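Local coordinates for glycine cleavage system H protein (Mycobacterium tuberculosis, PDB 3IFT), which probably shuttles the methylamine group of glycine from the P protein to the T protein of the glycine cleavage system on a covalently bound lipoyl cofactor, at residues Ser10-Trp24 with Thr32-Ala44. Sequence-based numbering, arbitrary orientation.
Sequences SDIPSDLHYTAEHEW and TVRVGITDYAQSA
Ser10 lies against the first turn of helix 39-45, its OG 3.6 Å from Tyr40 CB. A water ties the two backbones together here, donating to Asp11 O and accepting from Tyr40 N, with Ser10 OG as its third partner. Asp11 N makes an almost straight bond (177°) to Asp39 OD2, 2.7 Å away, on the lone pair turned from the other oxygen; Gln42 NE2 takes OD1. Asp11 OD2 also lies 3.6 Å from Asp39 OD2, and two carboxylates this close probably repel each other to some degree. Tyr18 then offers a ring edge: CD1 meets Thr38 CG2 at 3.5 Å, and its hydroxyl donates to a lone pair of Pro13 O, in the carbonyl plane, tying the N-terminal loop to the ring's far edge. After the type I turn Thr19-His22, the His22 ring leans on Tyr40, planes 38° apart, with CE1 3.3 Å from Tyr40 CE2; Ala20 O covers the opposite face, and Tyr136 takes ND1. His22 O accepts from Thr38 N, just before the helix; Thr38 is the N-cap, its OG1 accepting from Ala41 N and also bonded to the hydroxyl of Tyr136. From here the chain enters the antiparallel hairpin of strands 23-29 and 32-37, part of the lipoyl-domain-type beta fold of H proteins. Glu23 faces Ile37 as a non-hydrogen-bonded pair, its CA making a CA-H...O contact with Gly36 O, while its carboxylate goes on to Tyr79 N. Trp24 and Gly36 form the hydrogen-bonded pair next door. With CG held between backbone N and carbonyl carbon (chi1 55°), the indole folds back across the neighbouring strand: Gly36 N lies over its middle, 3.3 Å above the ring plane, and Gly36 CA makes a CH-pi contact with the five-membered ring. Trp24 CH2 comes to 3.8 Å from Arg34 CG, and NE1 donates to Pro104 O.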
ATOM      1  N   SER A  10      14.278   5.661   7.232  1.00 19.48           N
ATOM      2  CA  SER A  10      13.440   5.026   6.200  1.00 17.37           C
ATOM      3  C   SER A  10      12.949   6.109   5.254  1.00 16.04           C
ATOM      4  O   SER A  10      12.738   7.233   5.664  1.00 15.85           O
ATOM      5  CB  SER A  10      12.283   4.229   6.807  1.00 16.97           C
ATOM      6  OG  SER A  10      11.226   5.058   7.249  1.00 13.28           O
ATOM      7  N   ASP A  11      12.821   5.773   3.981  1.00 15.26           N
ATOM      8  CA  ASP A  11      12.352   6.729   2.983  1.00 13.62           C
ATOM      9  C   ASP A  11      10.850   6.828   3.132  1.00 11.97           C
ATOM     10  O   ASP A  11      10.160   5.826   3.305  1.00 10.14           O
ATOM     11  CB  ASP A  11      12.684   6.294   1.549  1.00 14.16           C
ATOM     12  CG  ASP A  11      14.152   6.096   1.312  1.00 17.59           C
ATOM     13  OD1 ASP A  11      14.986   6.808   1.930  1.00 22.14           O
ATOM     14  OD2 ASP A  11      14.490   5.208   0.493  1.00 20.54           O
ATOM     15  N   ILE A  12      10.365   8.057   3.117  1.00 10.90           N
ATOM     16  CA  ILE A  12       8.966   8.349   3.144  1.00 10.08           C
ATOM     17  C   ILE A  12       8.795   9.453   2.091  1.00 10.74           C
ATOM     18  O   ILE A  12       8.995  10.619   2.412  1.00 10.10           O
ATOM     19  CB  ILE A  12       8.510   8.818   4.546  1.00 10.07           C
ATOM     20  CG1 ILE A  12       8.766   7.727   5.604  1.00  9.37           C
ATOM     21  CG2 ILE A  12       7.023   9.133   4.551  1.00 10.65           C
ATOM     22  CD1 ILE A  12       8.366   8.128   7.029  1.00  7.35           C
ATOM     23  N   PRO A  13       8.495   9.076   0.816  1.00 10.51           N
ATOM     24  CA  PRO A  13       8.229  10.084  -0.207  1.00 10.12           C
ATOM     25  C   PRO A  13       7.208  11.091   0.238  1.00 10.39           C
ATOM     26  O   PRO A  13       6.148  10.713   0.787  1.00 10.78           O
ATOM     27  CB  PRO A  13       7.673   9.264  -1.373  1.00  9.81           C
ATOM     28  CG  PRO A  13       8.450   8.007  -1.313  1.00 10.77           C
ATOM     29  CD  PRO A  13       8.532   7.726   0.219  1.00 11.61           C
ATOM     30  N   SER A  14       7.521  12.358   0.009  1.00 10.39           N
ATOM     31  CA  SER A  14       6.627  13.435   0.372  1.00 11.23           C
ATOM     32  C   SER A  14       5.397  13.437  -0.505  1.00 10.75           C
ATOM     33  O   SER A  14       4.451  14.129  -0.190  1.00 10.13           O
ATOM     34  CB  SER A  14       7.326  14.806   0.289  1.00 11.82           C
ATOM     35  OG  SER A  14       7.621  15.113  -1.059  1.00 14.42           O
ATOM     36  N   ASP A  15       5.393  12.691  -1.620  1.00 10.49           N
ATOM     37  CA  ASP A  15       4.307  12.843  -2.577  1.00 11.28           C
ATOM     38  C   ASP A  15       3.264  11.756  -2.400  1.00 11.22           C
ATOM     39  O   ASP A  15       2.380  11.609  -3.211  1.00 13.58           O
ATOM     40  CB  ASP A  15       4.804  12.914  -4.016  1.00 12.04           C
ATOM     41  CG  ASP A  15       5.577  11.678  -4.432  1.00 11.04           C
ATOM     42  OD1 ASP A  15       6.026  10.907  -3.560  1.00 14.50           O
ATOM     43  OD2 ASP A  15       5.714  11.480  -5.646  1.00 11.32           O
ATOM     44  N   LEU A  16       3.347  11.023  -1.297  1.00 10.67           N
ATOM     45  CA  LEU A  16       2.454   9.930  -1.046  1.00  8.88           C
ATOM     46  C   LEU A  16       1.624  10.196   0.184  1.00  8.73           C
ATOM     47  O   LEU A  16       1.950  11.037   1.017  1.00  9.10           O
ATOM     48  CB  LEU A  16       3.257   8.663  -0.817  1.00  8.94           C
ATOM     49  CG  LEU A  16       4.054   8.175  -2.014  1.00  7.43           C
ATOM     50  CD1 LEU A  16       4.979   7.050  -1.569  1.00  6.65           C
ATOM     51  CD2 LEU A  16       3.113   7.739  -3.077  1.00  6.73           C
ATOM     52  N   HIS A  17       0.540   9.452   0.290  1.00  9.00           N
ATOM     53  CA  HIS A  17      -0.174   9.371   1.531  1.00  9.55           C
ATOM     54  C   HIS A  17       0.100   8.035   2.108  1.00  8.96           C
ATOM     55  O   HIS A  17       0.576   7.133   1.416  1.00  7.56           O
ATOM     56  CB  HIS A  17      -1.665   9.539   1.332  1.00 10.55           C
ATOM     57  CG  HIS A  17      -2.077  10.947   1.018  1.00 14.65           C
ATOM     58  ND1 HIS A  17      -2.216  11.408  -0.276  1.00 17.98           N
ATOM     59  CD2 HIS A  17      -2.392  11.990   1.826  1.00 20.16           C
ATOM     60  CE1 HIS A  17      -2.615  12.670  -0.252  1.00 20.53           C
ATOM     61  NE2 HIS A  17      -2.729  13.048   1.011  1.00 21.85           N
ATOM     62  N   TYR A  18      -0.197   7.932   3.397  1.00  9.34           N
ATOM     63  CA  TYR A  18       0.141   6.778   4.176  1.00  8.87           C
ATOM     64  C   TYR A  18      -0.947   6.404   5.096  1.00  9.29           C
ATOM     65  O   TYR A  18      -1.812   7.218   5.457  1.00  8.43           O
ATOM     66  CB  TYR A  18       1.386   7.034   4.994  1.00  9.23           C
ATOM     67  CG  TYR A  18       2.535   7.366   4.133  1.00  8.17           C
ATOM     68  CD1 TYR A  18       3.368   6.378   3.675  1.00  9.08           C
ATOM     69  CD2 TYR A  18       2.730   8.662   3.685  1.00  6.56           C
ATOM     70  CE1 TYR A  18       4.421   6.671   2.830  1.00  9.95           C
ATOM     71  CE2 TYR A  18       3.759   8.969   2.850  1.00  7.68           C
ATOM     72  CZ  TYR A  18       4.619   7.982   2.420  1.00  9.58           C
ATOM     73  OH  TYR A  18       5.692   8.278   1.585  1.00 10.22           O
ATOM     74  N   THR A  19      -0.901   5.137   5.490  1.00  8.94           N
ATOM     75  CA  THR A  19      -1.674   4.712   6.622  1.00  8.63           C
ATOM     76  C   THR A  19      -0.713   4.439   7.755  1.00  9.63           C
ATOM     77  O   THR A  19       0.480   4.154   7.542  1.00  9.01           O
ATOM     78  CB  THR A  19      -2.466   3.447   6.300  1.00  8.81           C
ATOM     79  OG1 THR A  19      -1.566   2.361   6.156  1.00  6.40           O
ATOM     80  CG2 THR A  19      -3.295   3.611   5.019  1.00  8.78           C
ATOM     81  N   ALA A  20      -1.253   4.477   8.960  1.00 10.58           N
ATOM     82  CA  ALA A  20      -0.534   4.105  10.176  1.00 11.49           C
ATOM     83  C   ALA A  20      -0.006   2.679  10.110  1.00 11.25           C
ATOM     84  O   ALA A  20       0.929   2.326  10.805  1.00 12.48           O
ATOM     85  CB  ALA A  20      -1.461   4.249  11.401  1.00 11.95           C
ATOM     86  N   GLU A  21      -0.602   1.867   9.266  1.00 11.29           N
ATOM     87  CA  GLU A  21      -0.232   0.469   9.187  1.00 11.32           C
ATOM     88  C   GLU A  21       0.794   0.305   8.075  1.00 10.35           C
ATOM     89  O   GLU A  21       1.009  -0.798   7.628  1.00  9.04           O
ATOM     90  CB  GLU A  21      -1.426  -0.419   8.930  1.00 11.72           C
ATOM     91  CG  GLU A  21      -2.414  -0.472  10.087  1.00 15.77           C
ATOM     92  CD  GLU A  21      -3.221   0.783  10.178  1.00 18.15           C
ATOM     93  OE1 GLU A  21      -3.695   1.203   9.125  1.00 21.02           O
ATOM     94  OE2 GLU A  21      -3.348   1.364  11.281  1.00 21.50           O
ATOM     95  N   HIS A  22       1.374   1.424   7.619  1.00  8.80           N
ATOM     96  CA  HIS A  22       2.579   1.419   6.781  1.00  8.96           C
ATOM     97  C   HIS A  22       2.308   1.065   5.352  1.00  8.70           C
ATOM     98  O   HIS A  22       3.117   0.424   4.675  1.00  6.95           O
ATOM     99  CB  HIS A  22       3.663   0.498   7.359  1.00  9.08           C
ATOM    100  CG  HIS A  22       3.817   0.644   8.840  1.00  9.85           C
ATOM    101  ND1 HIS A  22       4.351   1.773   9.419  1.00 11.61           N
ATOM    102  CD2 HIS A  22       3.447  -0.164   9.859  1.00 12.12           C
ATOM    103  CE1 HIS A  22       4.317   1.650  10.732  1.00 12.17           C
ATOM    104  NE2 HIS A  22       3.763   0.490  11.029  1.00 12.33           N
ATOM    105  N   GLU A  23       1.169   1.525   4.878  1.00  9.32           N
ATOM    106  CA  GLU A  23       0.896   1.480   3.475  1.00  8.67           C
ATOM    107  C   GLU A  23       1.029   2.852   2.931  1.00  7.60           C
ATOM    108  O   GLU A  23       0.859   3.830   3.647  1.00  6.87           O
ATOM    109  CB  GLU A  23      -0.461   0.901   3.203  1.00  8.68           C
ATOM    110  CG  GLU A  23      -0.414  -0.593   3.466  1.00 11.93           C
ATOM    111  CD  GLU A  23      -1.746  -1.283   3.385  1.00 16.31           C
ATOM    112  OE1 GLU A  23      -2.603  -0.837   2.594  1.00 20.04           O
ATOM    113  OE2 GLU A  23      -1.923  -2.280   4.116  1.00 17.41           O
ATOM    114  N   TRP A  24       1.369   2.919   1.657  1.00  6.94           N
ATOM    115  CA  TRP A  24       1.407   4.196   0.991  1.00  6.95           C
ATOM    116  C   TRP A  24       0.370   4.165  -0.090  1.00  6.97           C
ATOM    117  O   TRP A  24      -0.041   3.105  -0.550  1.00  6.52           O
ATOM    118  CB  TRP A  24       2.791   4.544   0.443  1.00  6.44           C
ATOM    119  CG  TRP A  24       3.379   3.537  -0.465  1.00  7.90           C
ATOM    120  CD1 TRP A  24       4.205   2.515  -0.107  1.00  8.40           C
ATOM    121  CD2 TRP A  24       3.179   3.412  -1.881  1.00  8.93           C
ATOM    122  NE1 TRP A  24       4.570   1.777  -1.227  1.00 10.63           N
ATOM    123  CE2 TRP A  24       3.955   2.299  -2.325  1.00  9.61           C
ATOM    124  CE3 TRP A  24       2.429   4.115  -2.816  1.00  7.29           C
ATOM    125  CZ2 TRP A  24       3.966   1.865  -3.666  1.00 10.09           C
ATOM    126  CZ3 TRP A  24       2.471   3.713  -4.132  1.00  7.98           C
ATOM    127  CH2 TRP A  24       3.223   2.583  -4.546  1.00 10.27           C
ATOM    128  N   THR A  32      -7.931   6.609  -9.347  1.00 19.03           N
ATOM    129  CA  THR A  32      -7.089   5.489  -9.029  1.00 17.79           C
ATOM    130  C   THR A  32      -6.001   5.871  -8.043  1.00 15.60           C
ATOM    131  O   THR A  32      -5.364   6.933  -8.147  1.00 15.24           O
ATOM    132  CB  THR A  32      -6.425   4.937 -10.300  1.00 18.02           C
ATOM    133  OG1 THR A  32      -7.450   4.546 -11.214  1.00 21.20           O
ATOM    134  CG2 THR A  32      -5.568   3.729  -9.988  1.00 18.88           C
ATOM    135  N   VAL A  33      -5.800   4.993  -7.074  1.00 13.62           N
ATOM    136  CA  VAL A  33      -4.627   5.087  -6.249  1.00 12.51           C
ATOM    137  C   VAL A  33      -3.832   3.816  -6.439  1.00 12.16           C
ATOM    138  O   VAL A  33      -4.381   2.739  -6.697  1.00 11.89           O
ATOM    139  CB  VAL A  33      -4.947   5.301  -4.777  1.00 12.01           C
ATOM    140  CG1 VAL A  33      -5.593   6.646  -4.567  1.00 10.78           C
ATOM    141  CG2 VAL A  33      -5.844   4.180  -4.253  1.00 10.92           C
ATOM    142  N   ARG A  34      -2.526   3.966  -6.325  1.00 11.44           N
ATOM    143  CA  ARG A  34      -1.658   2.840  -6.235  1.00 11.18           C
ATOM    144  C   ARG A  34      -1.240   2.701  -4.779  1.00  9.51           C
ATOM    145  O   ARG A  34      -1.081   3.687  -4.074  1.00 10.71           O
ATOM    146  CB  ARG A  34      -0.464   3.036  -7.130  1.00 11.02           C
ATOM    147  CG  ARG A  34       0.480   1.866  -7.063  1.00 11.79           C
ATOM    148  CD  ARG A  34       1.234   1.743  -8.356  1.00 12.53           C
ATOM    149  NE  ARG A  34       0.369   1.267  -9.422  1.00 14.73           N
ATOM    150  CZ  ARG A  34       0.814   0.868 -10.614  1.00 17.27           C
ATOM    151  NH1 ARG A  34       2.109   0.870 -10.865  1.00 15.86           N
ATOM    152  NH2 ARG A  34      -0.035   0.428 -11.529  1.00 18.99           N
ATOM    153  N   VAL A  35      -1.056   1.466  -4.352  1.00  8.03           N
ATOM    154  CA  VAL A  35      -0.787   1.137  -2.992  1.00  7.23           C
ATOM    155  C   VAL A  35       0.373   0.164  -2.861  1.00  6.84           C
ATOM    156  O   VAL A  35       0.500  -0.810  -3.614  1.00  7.31           O
ATOM    157  CB  VAL A  35      -2.061   0.519  -2.370  1.00  8.31           C
ATOM    158  CG1 VAL A  35      -1.879   0.207  -0.936  1.00  6.76           C
ATOM    159  CG2 VAL A  35      -3.269   1.481  -2.569  1.00  7.52           C
ATOM    160  N   GLY A  36       1.217   0.426  -1.869  1.00  6.96           N
ATOM    161  CA  GLY A  36       2.267  -0.488  -1.486  1.00  6.69           C
ATOM    162  C   GLY A  36       2.517  -0.342  -0.015  1.00  6.45           C
ATOM    163  O   GLY A  36       1.752   0.306   0.730  1.00  6.04           O
ATOM    164  N   ILE A  37       3.587  -0.977   0.424  1.00  6.62           N
ATOM    165  CA  ILE A  37       4.028  -0.811   1.792  1.00  7.13           C
ATOM    166  C   ILE A  37       5.234   0.077   1.806  1.00  6.39           C
ATOM    167  O   ILE A  37       5.979   0.187   0.828  1.00  6.92           O
ATOM    168  CB  ILE A  37       4.329  -2.141   2.516  1.00  7.24           C
ATOM    169  CG1 ILE A  37       5.392  -2.970   1.771  1.00  6.26           C
ATOM    170  CG2 ILE A  37       3.044  -2.933   2.728  1.00  7.39           C
ATOM    171  CD1 ILE A  37       5.904  -4.099   2.626  1.00  4.87           C
ATOM    172  N   THR A  38       5.420   0.751   2.920  1.00  6.37           N
ATOM    173  CA  THR A  38       6.481   1.734   3.007  1.00  6.27           C
ATOM    174  C   THR A  38       7.860   1.068   3.085  1.00  5.41           C
ATOM    175  O   THR A  38       7.985  -0.110   3.318  1.00  3.28           O
ATOM    176  CB  THR A  38       6.212   2.627   4.211  1.00  7.19           C
ATOM    177  OG1 THR A  38       6.296   1.840   5.392  1.00  6.69           O
ATOM    178  CG2 THR A  38       4.775   3.219   4.072  1.00  5.94           C
ATOM    179  N   ASP A  39       8.891   1.853   2.880  1.00  6.09           N
ATOM    180  CA  ASP A  39      10.252   1.450   3.160  1.00  6.12           C
ATOM    181  C   ASP A  39      10.442   0.904   4.552  1.00  5.90           C
ATOM    182  O   ASP A  39      11.064  -0.126   4.744  1.00  6.76           O
ATOM    183  CB  ASP A  39      11.148   2.629   2.947  1.00  6.75           C
ATOM    184  CG  ASP A  39      12.603   2.283   3.015  1.00  6.73           C
ATOM    185  OD1 ASP A  39      12.950   1.117   2.790  1.00 11.57           O
ATOM    186  OD2 ASP A  39      13.398   3.212   3.279  1.00  7.64           O
ATOM    187  N   TYR A  40       9.865   1.585   5.531  1.00  6.71           N
ATOM    188  CA  TYR A  40       9.909   1.135   6.899  1.00  6.10           C
ATOM    189  C   TYR A  40       9.268  -0.238   7.045  1.00  5.69           C
ATOM    190  O   TYR A  40       9.834  -1.093   7.668  1.00  5.60           O
ATOM    191  CB  TYR A  40       9.164   2.133   7.770  1.00  6.61           C
ATOM    192  CG  TYR A  40       8.845   1.630   9.139  1.00  5.30           C
ATOM    193  CD1 TYR A  40       9.740   1.846  10.191  1.00  8.02           C
ATOM    194  CD2 TYR A  40       7.670   0.959   9.404  1.00  7.73           C
ATOM    195  CE1 TYR A  40       9.469   1.414  11.452  1.00  9.53           C
ATOM    196  CE2 TYR A  40       7.393   0.495  10.675  1.00  7.07           C
ATOM    197  CZ  TYR A  40       8.289   0.763  11.709  1.00 10.29           C
ATOM    198  OH  TYR A  40       8.055   0.348  13.007  1.00  9.86           O
ATOM    199  N   ALA A  41       8.097  -0.442   6.427  1.00  6.42           N
ATOM    200  CA  ALA A  41       7.378  -1.699   6.527  1.00  6.01           C
ATOM    201  C   ALA A  41       8.176  -2.847   5.910  1.00  6.43           C
ATOM    202  O   ALA A  41       8.309  -3.910   6.508  1.00  6.08           O
ATOM    203  CB  ALA A  41       6.016  -1.604   5.869  1.00  6.34           C
ATOM    204  N   GLN A  42       8.702  -2.642   4.720  1.00  5.85           N
ATOM    205  CA  GLN A  42       9.413  -3.709   4.045  1.00  6.42           C
ATOM    206  C   GLN A  42      10.673  -4.094   4.860  1.00  7.10           C
ATOM    207  O   GLN A  42      10.987  -5.281   5.066  1.00  8.91           O
ATOM    208  CB  GLN A  42       9.724  -3.326   2.589  1.00  5.61           C
ATOM    209  CG  GLN A  42      10.751  -2.236   2.360  1.00  5.75           C
ATOM    210  CD  GLN A  42      12.162  -2.689   2.664  1.00  8.31           C
ATOM    211  OE1 GLN A  42      12.452  -3.883   2.681  1.00  8.62           O
ATOM    212  NE2 GLN A  42      13.039  -1.737   2.941  1.00  7.50           N
ATOM    213  N   SER A  43      11.354  -3.097   5.386  1.00  7.16           N
ATOM    214  CA  SER A  43      12.553  -3.370   6.147  1.00  7.56           C
ATOM    215  C   SER A  43      12.233  -4.147   7.415  1.00  7.63           C
ATOM    216  O   SER A  43      12.943  -5.096   7.761  1.00  8.18           O
ATOM    217  CB  SER A  43      13.276  -2.082   6.468  1.00  7.63           C
ATOM    218  OG  SER A  43      14.521  -2.433   7.045  1.00  9.56           O
ATOM    219  N   ALA A  44      11.141  -3.771   8.071  1.00  6.24           N
ATOM    220  CA  ALA A  44      10.724  -4.416   9.300  1.00  6.99           C
ATOM    221  C   ALA A  44      10.266  -5.848   9.054  1.00  7.98           C
ATOM    222  O   ALA A  44      10.543  -6.739   9.840  1.00  7.70           O
ATOM    223  CB  ALA A  44       9.595  -3.640   9.942  1.00  5.67           C
TER
HETATM  224  O   HOH W   1       9.250   4.401   5.485  1.00  5.43           O